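PDB 2WQK: 5'-nucleotidase SurE from Aquifex aeolicus, which probably hydrolyses nucleoside 5'-monophosphates to nucleosides and phosphate, using one divalent metal cation per subunit. Local coordinates for residues A[73-76]-A[77-81]; A[22-25]-A[26-29]. All coordinates share one frame; numbering follows the deposited sequence.

Contact 1. Residues A[73-76]-A[77-81]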
loop_
_atom_site.group_PDB
_atom_site.type_symbol
_atom_site.label_atom_id
_atom_site.label_comp_id
_atom_site.label_asym_id
_atom_site.label_seq_id
_atom_site.Cartn_x
_atom_site.Cartn_y
_atom_site.Cartn_z
ATOM N N VAL A 73 5.767 19.941 -4.303
ATOM C CA VAL A 73 5.727 21.392 -4.171
ATOM C C VAL A 73 6.856 21.888 -3.275
ATOM O O VAL A 73 7.571 22.834 -3.607
ATOM C CB VAL A 73 4.358 21.917 -3.671
ATOM C CG1 VAL A 73 4.399 23.413 -3.326
ATOM C CG2 VAL A 73 3.230 21.524 -4.651
ATOM N N HIS A 74 7.027 21.211 -2.140
ATOM C CA HIS A 74 8.031 21.650 -1.200
ATOM C C HIS A 74 9.464 21.445 -1.711
ATOM O O HIS A 74 10.330 22.369 -1.556
ATOM C CB HIS A 74 7.798 21.015 0.184
ATOM C CG HIS A 74 6.618 21.610 0.903
ATOM N ND1 HIS A 74 6.749 22.366 2.048
ATOM C CD2 HIS A 74 5.292 21.571 0.637
ATOM C CE1 HIS A 74 5.552 22.786 2.437
ATOM N NE2 HIS A 74 4.645 22.312 1.604
ATOM N N LEU A 75 9.726 20.289 -2.321
ATOM C CA LEU A 75 11.069 20.060 -2.906
ATOM C C LEU A 75 11.256 20.971 -4.131
ATOM O O LEU A 75 12.367 21.461 -4.395
ATOM C CB LEU A 75 11.286 18.596 -3.284
ATOM C CG LEU A 75 11.444 17.625 -2.096
ATOM C CD1 LEU A 75 11.525 16.193 -2.582
ATOM C CD2 LEU A 75 12.672 17.964 -1.207
ATOM N N GLY A 76 10.206 21.152 -4.911
ATOM C CA GLY A 76 10.302 22.069 -6.065
ATOM C C GLY A 76 10.699 23.472 -5.652
ATOM O O GLY A 76 11.584 24.118 -6.242
ATOM N N TYR A 77 10.059 23.964 -4.601
ATOM C CA TYR A 77 10.312 25.316 -4.156
ATOM C C TYR A 77 11.687 25.434 -3.485
ATOM O O TYR A 77 12.486 26.310 -3.832
ATOM C CB TYR A 77 9.227 25.725 -3.170
ATOM C CG TYR A 77 9.468 27.027 -2.452
ATOM C CD1 TYR A 77 9.660 28.220 -3.155
ATOM C CD2 TYR A 77 9.471 27.091 -1.072
ATOM C CE1 TYR A 77 9.815 29.421 -2.531
ATOM C CE2 TYR A 77 9.664 28.292 -0.424
ATOM C CZ TYR A 77 9.818 29.476 -1.154
ATOM O OH TYR A 77 9.999 30.664 -0.470
ATOM N N ARG A 78 11.977 24.548 -2.529
ATOM C CA ARG A 78 13.196 24.697 -1.739
ATOM C C ARG A 78 14.433 24.236 -2.463
ATOM O O ARG A 78 15.488 24.838 -2.282
ATOM C CB ARG A 78 13.075 23.987 -0.385
ATOM C CG ARG A 78 11.993 24.584 0.428
ATOM C CD ARG A 78 12.024 24.215 1.924
ATOM N NE ARG A 78 10.839 24.806 2.511
ATOM C CZ ARG A 78 10.771 26.024 3.033
ATOM N NH1 ARG A 78 11.848 26.806 3.096
ATOM N NH2 ARG A 78 9.600 26.442 3.513
ATOM N N VAL A 79 14.345 23.160 -3.227
ATOM C CA VAL A 79 15.552 22.582 -3.878
ATOM C C VAL A 79 15.654 23.100 -5.311
ATOM O O VAL A 79 16.637 23.784 -5.666
ATOM C CB VAL A 79 15.571 21.035 -3.848
ATOM C CG1 VAL A 79 16.845 20.492 -4.501
ATOM C CG2 VAL A 79 15.385 20.487 -2.386
ATOM N N ILE A 80 14.649 22.837 -6.140
ATOM C CA ILE A 80 14.802 23.101 -7.580
ATOM C C ILE A 80 14.852 24.612 -7.830
ATOM O O ILE A 80 15.726 25.098 -8.568
ATOM C CB ILE A 80 13.690 22.427 -8.393
ATOM C CG1 ILE A 80 13.698 20.894 -8.161
ATOM C CG2 ILE A 80 13.850 22.754 -9.871
ATOM C CD1 ILE A 80 15.040 20.253 -8.430
ATOM N N LEU A 81 13.926 25.348 -7.226
ATOM C CA LEU A 81 13.864 26.806 -7.367
ATOM C C LEU A 81 14.691 27.592 -6.360
ATOM O O LEU A 81 14.641 28.830 -6.346
ATOM C CB LEU A 81 12.397 27.265 -7.354
ATOM C CG LEU A 81 11.503 26.675 -8.443
ATOM C CD1 LEU A 81 10.070 27.135 -8.223
ATOM C CD2 LEU A 81 12.050 27.022 -9.855
#
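Val73 O and His74 O accept the amides of Tyr77 and Arg78, each at 2.9 Å from O to N, in the ordinary four-residue spacing of an alpha-helix. The last turn then widens. Leu75 O receives two N-H groups, from Val79 N and from Ile80 N at 3.2 Å, the latter lying in the carbonyl plane, whereas the former comes in tilted 34° from it. Gly76 O is next taken by Leu81 N at 2.8 Å, nearly along the C=O axis. These five-residue spacings make a pi-type turn that finishes helix 69-80, one of the helices packed against the mixed sheet of this alpha/beta fold. Leu75 and Val79 lie side by side one turn apart, CD2 of Leu75 3.9 Å from CG2 of Val79, and both press on Met54 of strand 52-58; their branched hydrocarbon suits that apolar seam. CB of Ile80 lies 3.5 Å from Gly76 O. A chi1 of 171°, CG opposite the backbone N, carries the Tyr77 ring towards Arg78, and its edge atom CE2 comes over one face of the Arg78 guanidinium, 4.2 Å above the plane and over its centre. Arg78 runs extended from CG to NE, where it forms a salt bridge with Glu187 of the second subunit. The same carboxylate accepts a hydrogen bond from His74 ND1, while His74 NE2 is bonded to Glu114, which fixes the imidazole at both nitrogens.

Contact 2. Residues A[22-25]-A[26-29]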
loop_
_atom_site.group_PDB
_atom_site.type_symbol
_atom_site.label_atom_id
_atom_site.label_comp_id
_atom_site.label_asym_id
_atom_site.label_seq_id
_atom_site.Cartn_x
_atom_site.Cartn_y
_atom_site.Cartn_z
ATOM N N GLU A 22 2.990 21.539 -21.848
ATOM C CA GLU A 22 3.212 21.999 -23.242
ATOM C C GLU A 22 2.527 23.332 -23.544
ATOM O O GLU A 22 3.128 24.258 -24.154
ATOM C CB GLU A 22 2.807 20.864 -24.190
ATOM C CG GLU A 22 3.747 19.650 -24.103
ATOM C CD GLU A 22 5.255 19.950 -24.337
ATOM O OE1 GLU A 22 5.600 20.795 -25.176
ATOM O OE2 GLU A 22 6.118 19.317 -23.658
ATOM N N ALA A 23 1.257 23.435 -23.173
ATOM C CA ALA A 23 0.490 24.659 -23.380
ATOM C C ALA A 23 1.035 25.873 -22.645
ATOM O O ALA A 23 1.023 27.001 -23.170
ATOM C CB ALA A 23 -1.006 24.427 -23.071
ATOM N N LEU A 24 1.525 25.643 -21.427
ATOM C CA LEU A 24 2.018 26.745 -20.604
ATOM C C LEU A 24 3.320 27.379 -21.071
ATOM O O LEU A 24 3.646 28.486 -20.655
ATOM C CB LEU A 24 2.244 26.281 -19.163
ATOM C CG LEU A 24 0.980 26.065 -18.332
ATOM C CD1 LEU A 24 1.407 25.305 -17.094
ATOM C CD2 LEU A 24 0.358 27.423 -17.997
ATOM N N LYS A 25 4.059 26.640 -21.901
ATOM C CA LYS A 25 5.352 27.179 -22.354
ATOM C C LYS A 25 5.247 28.573 -22.985
ATOM O O LYS A 25 6.220 29.326 -22.953
ATOM C CB LYS A 25 6.027 26.208 -23.333
ATOM C CG LYS A 25 6.434 24.899 -22.742
ATOM C CD LYS A 25 6.887 23.926 -23.871
ATOM C CE LYS A 25 7.632 22.717 -23.344
ATOM N NZ LYS A 25 8.209 21.851 -24.457
ATOM N N SER A 26 4.121 28.872 -23.631
ATOM C CA SER A 26 3.967 30.185 -24.263
ATOM C C SER A 26 3.803 31.326 -23.266
ATOM O O SER A 26 3.913 32.505 -23.630
ATOM C CB SER A 26 2.824 30.204 -25.265
ATOM O OG SER A 26 1.613 29.957 -24.591
ATOM N N LEU A 27 3.539 30.995 -21.995
ATOM C CA LEU A 27 3.415 32.052 -20.964
ATOM C C LEU A 27 4.656 32.252 -20.082
ATOM O O LEU A 27 4.771 33.252 -19.372
ATOM C CB LEU A 27 2.224 31.783 -20.027
ATOM C CG LEU A 27 0.909 31.688 -20.747
ATOM C CD1 LEU A 27 -0.232 31.449 -19.686
ATOM C CD2 LEU A 27 0.560 32.897 -21.592
ATOM N N GLY A 28 5.530 31.259 -20.034
ATOM C CA GLY A 28 6.700 31.362 -19.155
ATOM C C GLY A 28 7.429 30.027 -19.068
ATOM O O GLY A 28 7.252 29.179 -19.919
ATOM N N ARG A 29 8.264 29.905 -18.041
ATOM C CA ARG A 29 9.049 28.695 -17.846
ATOM C C ARG A 29 8.301 27.761 -16.929
ATOM O O ARG A 29 7.879 28.157 -15.850
ATOM C CB ARG A 29 10.387 28.981 -17.219
ATOM C CG ARG A 29 11.248 27.738 -17.039
ATOM C CD ARG A 29 12.475 28.035 -16.187
ATOM N NE ARG A 29 13.246 29.153 -16.739
ATOM C CZ ARG A 29 14.088 29.047 -17.777
ATOM N NH1 ARG A 29 14.319 27.870 -18.349
ATOM N NH2 ARG A 29 14.735 30.126 -18.207
HETATM O O HOH W 1 0.202 27.834 -25.386
#
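Leu24 and Leu27 bracket a type I turn in the connection that carries the chain from helix 15-24 into strand 29-35, within a beta-alpha-beta unit. Leu24 O accepts Leu27 N at 2.8 Å, with the donor well above the carbonyl plane, 49° out of it. The same oxygen takes a second, weak bond from Gly28 N at 3.4 Å, so Leu24 O has one good amide partner and one weak one. Gly28 then adopts an extended backbone with phi 170°, a conformation that a residue lacking CB enters easily, and the chain turns away towards the strand. Apolar contact between the leucines is loose, CD2 of Leu24 lying 4.4 Å from CD1 of Leu27, yet both hydrocarbon branches suit the side of the turn that faces the protein. The outer side is polar. Lys25, its chain extended beyond CG, stretches back one turn so that NZ meets Glu22 OE1 at 2.9 Å, on the syn side of the carboxylate; this salt bridge, with a weaker bond to OE2, lies at the exposed surface, where two charged residues are at home. Ser26 OG, in one of its two conformers, is 2.7 Å from a water that also approaches Ala23 O, though the second distance is short and the bridge therefore doubtful. On the side facing helix 135-152, Ala23 and Leu27 rest on Val143, the small methyl of Ala23 also suiting its contact with Ala139, and Arg29 opens strand 29-35 with backbone bonds to Pro2 and Phe4 and a salt bridge to Asp60.

Contact 2 comes first along the chain, where helix 15-24 gives way to strand 29-35; contact 1 follows later, at the end of helix 69-80. Their centres are 19 Å apart and their nearest atoms about 6 Å, without touching. What they share is the mixed sheet: Arg29 of residues 22-29 begins strand 29-35, while Ile80 and Leu81 of residues 73-81 pack on Val31 of the same strand. Both are helix endings of one alpha/beta core, but their surroundings differ. Contact 2 packs on helix 135-152 of its own chain and meets no other subunit of the assembly, whereas contact 1 also helps to join two subunits of the tetramer.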